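Local structure of tubulin binding cofactor C (5AJ8) at residues Gly18-Ile23 against Asp36-Cys41; His25-Phe30 against Pro43-Ala48. The protein probably acts as a tubulin-folding chaperone of the TBCC family, this chain being its C-terminal domain. The protein carries 1 engineered substitution. All coordinates share one frame; numbering follows the deposited sequence. Where two conformers were deposited one is given.

Interaction 1 (Gly18-Ile23 against Asp36-Cys41); sequences GTDLFI and DCAIYC
G18 meets D36 where the second chain turns a corner at D36 and C37: its CA lies 3.1 Å from O of D36, a CA-H...O contact. With phi at 80°, G18 has a backbone shape that a residue without a side chain takes up readily. T19 turns its side chain away, and its O lies 3.3 Å from CB of C37, a van der Waals contact. D20 supplies a side-chain acceptor just before the backbone ladder starts at L21. Its CG is anti to its own carbonyl carbon (chi1 -69°), which carries the carboxylate over to the second chain, where N of A38 donates to OD1 of D20 at 3.1 Å from well above the carboxylate plane. The short side chain of A38 lets the carboxylate lie against its CB. OD2 of D20 accepts a hydrogen bond from a water that is also bonded to OH of Y40, at the edge of that ring; the same hydroxyl bonds S164 and R162.

From L21 onward the strands run parallel and in register. N of L21 hydrogen-bonds to O of A38 at 2.9 Å, N of Y40 to O of L21 almost straight (177°), and N of I23 to O of Y40. F22 and Y40 project side by side on one face, their planes nearly parallel but so displaced that little ring overlap remains; CE1 of F22 touches CD2 of Y40 at 3.6 Å. On the other face CD1 of I23 packs on CG2 of I39 at 3.8 Å, while its CB meets SG of C41.

Strand 21-23 is outermost in its parallel sheet, with 38-41 between it and 56-62. L21 and I23 pack inward on strands 11-17 and 28-35; N of F22 hydrogen-bonds to OG1 of T172, and Y59 and W99 pack against Y40.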
ATOM      1  N   GLY A  18       2.932  15.855   5.483  1.00 26.00           N
ATOM      2  CA  GLY A  18       3.968  16.507   4.693  1.00 27.56           C
ATOM      3  C   GLY A  18       5.351  15.881   4.698  1.00 31.88           C
ATOM      4  O   GLY A  18       6.271  16.471   4.139  1.00 30.39           O
ATOM      5  N   THR A  19       5.505  14.712   5.333  1.00 30.79           N
ATOM      6  CA  THR A  19       6.788  14.011   5.475  1.00 32.08           C
ATOM      7  C   THR A  19       6.612  12.590   4.936  1.00 31.08           C
ATOM      8  O   THR A  19       5.739  11.847   5.410  1.00 29.73           O
ATOM      9  CB  THR A  19       7.231  13.870   6.957  1.00 35.73           C
ATOM     10  OG1 THR A  19       7.271  15.148   7.587  1.00 43.36           O
ATOM     11  CG2 THR A  19       8.631  13.237   7.079  1.00 38.80           C
ATOM     12  N   ASP A  20       7.450  12.204   3.974  1.00 26.82           N
ATOM     13  CA  ASP A  20       7.439  10.850   3.466  1.00 24.72           C
ATOM     14  C   ASP A  20       7.698   9.825   4.574  1.00 21.57           C
ATOM     15  O   ASP A  20       8.550  10.043   5.429  1.00 26.02           O
ATOM     16  CB  ASP A  20       8.411  10.708   2.299  1.00 25.28           C
ATOM     17  CG  ASP A  20       7.936  11.478   1.044  1.00 29.17           C
ATOM     18  OD1 ASP A  20       6.864  12.164   1.105  1.00 28.46           O
ATOM     19  OD2 ASP A  20       8.629  11.393  -0.000  1.00 27.29           O
ATOM     20  N   LEU A  21       6.913   8.746   4.597  1.00 18.99           N
ATOM     21  CA  LEU A  21       7.021   7.705   5.648  1.00 18.61           C
ATOM     22  C   LEU A  21       7.610   6.399   5.099  1.00 16.55           C
ATOM     23  O   LEU A  21       7.329   6.020   3.956  1.00 15.70           O
ATOM     24  CB  LEU A  21       5.660   7.417   6.271  1.00 19.03           C
ATOM     25  CG  LEU A  21       4.908   8.608   6.863  1.00 21.80           C
ATOM     26  CD1 LEU A  21       3.628   8.083   7.494  1.00 23.71           C
ATOM     27  CD2 LEU A  21       5.757   9.349   7.887  1.00 24.53           C
ATOM     28  N   PHE A  22       8.421   5.734   5.919  1.00 15.29           N
ATOM     29  CA  PHE A  22       9.073   4.483   5.554  1.00 15.16           C
ATOM     30  C   PHE A  22       8.662   3.406   6.564  1.00 14.96           C
ATOM     31  O   PHE A  22       9.093   3.412   7.701  1.00 16.25           O
ATOM     32  CB  PHE A  22      10.586   4.675   5.482  1.00 15.81           C
ATOM     33  CG  PHE A  22      11.004   5.694   4.442  1.00 16.01           C
ATOM     34  CD1 PHE A  22      10.923   5.393   3.099  1.00 15.24           C
ATOM     35  CD2 PHE A  22      11.431   6.960   4.807  1.00 17.60           C
ATOM     36  CE1 PHE A  22      11.283   6.315   2.136  1.00 15.76           C
ATOM     37  CE2 PHE A  22      11.785   7.915   3.838  1.00 17.55           C
ATOM     38  CZ  PHE A  22      11.716   7.586   2.503  1.00 16.53           C
ATOM     39  N   ILE A  23       7.772   2.517   6.145  1.00 14.07           N
ATOM     40  CA  ILE A  23       7.167   1.518   7.027  1.00 15.01           C
ATOM     41  C   ILE A  23       7.898   0.200   6.812  1.00 14.61           C
ATOM     42  O   ILE A  23       7.841  -0.369   5.720  1.00 13.89           O
ATOM     43  CB  ILE A  23       5.664   1.402   6.726  1.00 15.35           C
ATOM     44  CG1 ILE A  23       5.057   2.805   7.047  1.00 16.38           C
ATOM     45  CG2 ILE A  23       5.007   0.246   7.496  1.00 14.88           C
ATOM     46  CD1 ILE A  23       3.556   2.891   7.151  1.00 17.54           C
ATOM     47  N   ASP A  36      -0.774  14.463   2.712  1.00 17.35           N
ATOM     48  CA  ASP A  36       0.184  15.197   1.881  1.00 18.20           C
ATOM     49  C   ASP A  36       1.569  14.553   1.950  1.00 19.06           C
ATOM     50  O   ASP A  36       2.563  15.206   2.264  1.00 19.59           O
ATOM     51  CB  ASP A  36       0.299  16.659   2.353  1.00 19.46           C
ATOM     52  CG  ASP A  36      -1.059  17.364   2.470  1.00 20.98           C
ATOM     53  OD1 ASP A  36      -2.036  16.990   1.786  1.00 20.10           O
ATOM     54  OD2 ASP A  36      -1.146  18.328   3.257  1.00 25.85           O
ATOM     55  N   CYS A  37       1.643  13.267   1.690  1.00 18.49           N
ATOM     56  CA  CYS A  37       2.943  12.602   1.703  1.00 19.10           C
ATOM     57  C   CYS A  37       2.931  11.320   0.889  1.00 16.71           C
ATOM     58  O   CYS A  37       1.889  10.904   0.398  1.00 14.94           O
ATOM     59  CB  CYS A  37       3.403  12.325   3.134  1.00 20.52           C
ATOM     60  SG  CYS A  37       2.378  11.191   4.073  1.00 19.66           S
ATOM     61  N   ALA A  38       4.123  10.752   0.724  1.00 15.39           N
ATOM     62  CA  ALA A  38       4.299   9.467   0.109  1.00 14.26           C
ATOM     63  C   ALA A  38       4.605   8.490   1.217  1.00 14.10           C
ATOM     64  O   ALA A  38       5.385   8.796   2.131  1.00 15.23           O
ATOM     65  CB  ALA A  38       5.442   9.508  -0.897  1.00 14.22           C
ATOM     66  N   ILE A  39       4.010   7.310   1.135  1.00 13.37           N
ATOM     67  CA  ILE A  39       4.186   6.281   2.156  1.00 12.93           C
ATOM     68  C   ILE A  39       4.731   5.023   1.483  1.00 11.88           C
ATOM     69  O   ILE A  39       4.070   4.435   0.653  1.00 11.06           O
ATOM     70  CB  ILE A  39       2.849   5.989   2.871  1.00 13.36           C
ATOM     71  CG1 ILE A  39       2.288   7.267   3.493  1.00 14.24           C
ATOM     72  CG2 ILE A  39       3.026   4.919   3.940  1.00 13.92           C
ATOM     73  CD1 ILE A  39       0.933   7.065   4.150  1.00 14.52           C
ATOM     74  N   TYR A  40       5.948   4.636   1.842  1.00 11.80           N
ATOM     75  CA  TYR A  40       6.635   3.495   1.239  1.00 11.01           C
ATOM     76  C   TYR A  40       6.706   2.360   2.251  1.00 11.03           C
ATOM     77  O   TYR A  40       7.392   2.500   3.271  1.00 11.40           O
ATOM     78  CB  TYR A  40       8.040   3.926   0.840  1.00 11.05           C
ATOM     79  CG  TYR A  40       8.057   4.999  -0.206  1.00 10.76           C
ATOM     80  CD1 TYR A  40       7.816   4.692  -1.529  1.00 10.14           C
ATOM     81  CD2 TYR A  40       8.324   6.323   0.126  1.00 10.87           C
ATOM     82  CE1 TYR A  40       7.828   5.666  -2.485  1.00 10.04           C
ATOM     83  CE2 TYR A  40       8.356   7.300  -0.830  1.00 10.78           C
ATOM     84  CZ  TYR A  40       8.095   6.971  -2.129  1.00 10.33           C
ATOM     85  OH  TYR A  40       8.134   7.931  -3.088  1.00 10.47           O
ATOM     86  N   CYS A  41       5.976   1.269   1.993  1.00 10.87           N
ATOM     87  CA  CYS A  41       5.971   0.100   2.865  1.00 11.43           C
ATOM     88  C   CYS A  41       6.706  -1.107   2.262  1.00 11.76           C
ATOM     89  O   CYS A  41       6.396  -1.561   1.154  1.00 11.17           O
ATOM     90  CB  CYS A  41       4.556  -0.355   3.213  1.00 11.96           C
ATOM     91  SG  CYS A  41       3.394   0.949   3.695  1.00 13.39           S
TER
HETATM   92  O   HOH W   1       8.686  10.420  -2.600  1.00 14.57           O

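Interaction 2 (His25-Phe30 against Pro43-Ala48); sequences HSKGVF and PIAGSA
I44 reaches across to S26, G28 and V29 with both of its branches. CG2 of I44 sits 3.4 Å from O of S26 and close to N of G28, while CD1 of I44 meets CG1 of V29 at 3.8 Å, the two side chains crossing at a slant. A bend at chi2 (-60°) turns the end of I44 back toward V29, whose second methyl, CG2, rests on CB of A48 at 3.7 Å. Beta-branched V29 and compact A48 thus fill the same buried face.

Two backbone bonds tie the chains: N of A45 donates to O of S26 at 2.9 Å, and N of V29 to O of S47 at 3.0 Å. Between them N of S47 stands 4.0 Å from O of K27, and a water bridges the two, donating to O of K27 and accepting from N of S47. G46, with no side chain, lets its CA come within 3.3 Å of O of K27 in a CA-H...O contact. A second water donates to O of V29.

The next shell holds these turns in place. A45 is the centre of an inverse gamma turn, its bond from N of G46 to O of I44 being weak, and CB of H25 lies against O of P43 while its NE2 bonds N of E108. P43 packs on A61 and Y96, V29 on Y13, and A48 on L65 and C62.

The chemistry is mixed: an apolar inner side formed by I44, V29 and A48, and a wetter outer side where S47 and long K27 suit solvent. Pairing thus runs from a direct bond at A45, through a water bridge at S47, to a direct bond at V29, as the turn passes into regular sheet.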
ATOM      1  N   HIS A  25       9.029  -3.905   7.301  1.00 18.52           N
ATOM      2  CA  HIS A  25       8.283  -5.183   7.252  1.00 19.73           C
ATOM      3  C   HIS A  25       7.837  -5.589   8.649  1.00 18.23           C
ATOM      4  O   HIS A  25       8.548  -5.358   9.612  1.00 18.15           O
ATOM      5  CB  HIS A  25       9.078  -6.313   6.570  1.00 22.96           C
ATOM      6  CG  HIS A  25      10.524  -6.376   6.958  1.00 30.99           C
ATOM      7  ND1 HIS A  25      10.974  -6.968   8.121  1.00 35.57           N
ATOM      8  CD2 HIS A  25      11.627  -5.883   6.334  1.00 36.12           C
ATOM      9  CE1 HIS A  25      12.291  -6.853   8.187  1.00 38.92           C
ATOM     10  NE2 HIS A  25      12.708  -6.191   7.120  1.00 37.02           N
ATOM     11  N   SER A  26       6.646  -6.168   8.751  1.00 16.91           N
ATOM     12  CA  SER A  26       6.102  -6.641  10.017  1.00 16.80           C
ATOM     13  C   SER A  26       4.921  -7.531   9.696  1.00 17.02           C
ATOM     14  O   SER A  26       4.642  -7.750   8.524  1.00 14.67           O
ATOM     15  CB  SER A  26       5.651  -5.447  10.886  1.00 17.17           C
ATOM     16  OG  SER A  26       4.441  -4.876  10.406  1.00 16.37           O
ATOM     17  N   LYS A  27       4.198  -7.997  10.720  1.00 18.95           N
ATOM     18  CA  LYS A  27       3.027  -8.859  10.516  1.00 20.79           C
ATOM     19  C   LYS A  27       1.695  -8.097  10.484  1.00 19.97           C
ATOM     20  O   LYS A  27       0.629  -8.719  10.430  1.00 18.93           O
ATOM     21  CB  LYS A  27       2.937  -9.915  11.627  1.00 24.14           C
ATOM     22  CG  LYS A  27       4.212 -10.717  11.865  1.00 28.92           C
ATOM     23  CD  LYS A  27       4.344 -11.851  10.882  1.00 35.09           C
ATOM     24  CE  LYS A  27       5.285 -12.936  11.379  1.00 42.89           C
ATOM     25  NZ  LYS A  27       5.461 -14.003  10.349  1.00 49.20           N
ATOM     26  N   GLY A  28       1.734  -6.769  10.554  1.00 19.65           N
ATOM     27  CA  GLY A  28       0.504  -5.970  10.588  1.00 18.66           C
ATOM     28  C   GLY A  28       0.810  -4.497  10.787  1.00 18.07           C
ATOM     29  O   GLY A  28       1.706  -4.148  11.547  1.00 17.95           O
ATOM     30  N   VAL A  29       0.102  -3.640  10.060  1.00 16.37           N
ATOM     31  CA  VAL A  29       0.218  -2.206  10.237  1.00 16.41           C
ATOM     32  C   VAL A  29      -1.137  -1.496  10.264  1.00 16.32           C
ATOM     33  O   VAL A  29      -2.138  -1.934   9.649  1.00 14.68           O
ATOM     34  CB  VAL A  29       1.168  -1.517   9.204  1.00 16.07           C
ATOM     35  CG1 VAL A  29       2.548  -2.140   9.245  1.00 16.91           C
ATOM     36  CG2 VAL A  29       0.622  -1.593   7.796  1.00 16.11           C
ATOM     37  N   PHE A  30      -1.144  -0.391  11.003  0.70 17.03           N
ATOM     38  CA  PHE A  30      -2.261   0.532  11.095  0.70 18.01           C
ATOM     39  C   PHE A  30      -1.688   1.907  10.844  0.70 17.19           C
ATOM     40  O   PHE A  30      -0.779   2.320  11.551  0.70 16.64           O
ATOM     41  CB  PHE A  30      -2.841   0.555  12.521  0.70 20.29           C
ATOM     42  CG  PHE A  30      -3.488  -0.726  12.937  0.70 21.30           C
ATOM     43  CD1 PHE A  30      -2.734  -1.715  13.558  0.70 22.44           C
ATOM     44  CD2 PHE A  30      -4.849  -0.956  12.707  0.70 21.49           C
ATOM     45  CE1 PHE A  30      -3.318  -2.907  13.951  0.70 22.98           C
ATOM     46  CE2 PHE A  30      -5.438  -2.149  13.097  0.70 21.59           C
ATOM     47  CZ  PHE A  30      -4.673  -3.123  13.718  0.70 22.54           C
ATOM     48  N   PRO A  43       7.104  -5.124   2.233  1.00 11.23           N
ATOM     49  CA  PRO A  43       5.985  -6.075   2.311  1.00 11.07           C
ATOM     50  C   PRO A  43       5.582  -6.418   3.745  1.00 10.91           C
ATOM     51  O   PRO A  43       6.439  -6.685   4.547  1.00 11.67           O
ATOM     52  CB  PRO A  43       6.519  -7.308   1.547  1.00 10.99           C
ATOM     53  CG  PRO A  43       7.511  -6.734   0.574  1.00 10.87           C
ATOM     54  CD  PRO A  43       8.151  -5.586   1.301  1.00 11.30           C
ATOM     55  N   ILE A  44       4.278  -6.387   4.035  1.00 10.90           N
ATOM     56  CA  ILE A  44       3.723  -6.730   5.345  1.00 10.56           C
ATOM     57  C   ILE A  44       3.107  -8.121   5.264  1.00 10.63           C
ATOM     58  O   ILE A  44       2.295  -8.388   4.381  1.00  9.59           O
ATOM     59  CB  ILE A  44       2.621  -5.732   5.711  1.00 10.65           C
ATOM     60  CG1 ILE A  44       3.108  -4.285   5.567  1.00 10.48           C
ATOM     61  CG2 ILE A  44       2.085  -5.995   7.100  1.00 11.18           C
ATOM     62  CD1 ILE A  44       4.295  -3.967   6.441  1.00 11.28           C
ATOM     63  N   ALA A  45       3.514  -9.013   6.160  1.00 11.37           N
ATOM     64  CA  ALA A  45       3.058 -10.386   6.147  1.00 12.57           C
ATOM     65  C   ALA A  45       1.839 -10.475   7.037  1.00 12.93           C
ATOM     66  O   ALA A  45       1.838 -11.163   8.042  1.00 12.45           O
ATOM     67  CB  ALA A  45       4.158 -11.334   6.629  1.00 13.79           C
ATOM     68  N   GLY A  46       0.807  -9.741   6.649  1.00 13.85           N
ATOM     69  CA  GLY A  46      -0.439  -9.611   7.431  1.00 14.46           C
ATOM     70  C   GLY A  46      -1.264  -8.463   6.866  1.00 14.68           C
ATOM     71  O   GLY A  46      -1.117  -8.109   5.701  1.00 13.63           O
ATOM     72  N   SER A  47      -2.152  -7.894   7.667  1.00 16.35           N
ATOM     73  CA  SER A  47      -3.030  -6.874   7.161  1.00 17.48           C
ATOM     74  C   SER A  47      -2.462  -5.458   7.328  1.00 15.65           C
ATOM     75  O   SER A  47      -1.657  -5.190   8.208  1.00 16.84           O
ATOM     76  CB  SER A  47      -4.435  -6.995   7.758  1.00 21.11           C
ATOM     77  OG  SER A  47      -4.395  -7.024   9.155  1.00 29.39           O
ATOM     78  N   ALA A  48      -2.898  -4.581   6.430  1.00 13.34           N
ATOM     79  CA  ALA A  48      -2.617  -3.155   6.466  1.00 12.49           C
ATOM     80  C   ALA A  48      -3.965  -2.433   6.499  1.00 12.77           C
ATOM     81  O   ALA A  48      -4.840  -2.708   5.686  1.00 12.01           O
ATOM     82  CB  ALA A  48      -1.825  -2.745   5.244  1.00 11.11           C
TER
HETATM   83  O   HOH W   2      -1.977  -8.523  10.429  1.00 12.04           O
HETATM   84  O   HOH W   3      -3.640  -4.170  10.573  1.00 17.81           O

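How the interactions relate
Both contacts join successive coils of one right-handed parallel beta-helix, the fold of the C-CAP/cofactor C type. Interaction 1 lies on one sheet, interaction 2 at the turns that lead into the other, so the chain alternates between them: 18-23, 25-30, 36-41, 43-48. They meet in the core, where CG2 of I23 packs on CG1 of V29 at 3.8 Å. Interaction 1 has the more regular strand pairing; the outer face of its sheet carries F22 and Y40, which C-terminal residues cover, and its surface lies at G18, T19 and D36. Interaction 2 is wetter, exposed at S47 and K27, and relies on glycines, a gamma turn and a bridging water.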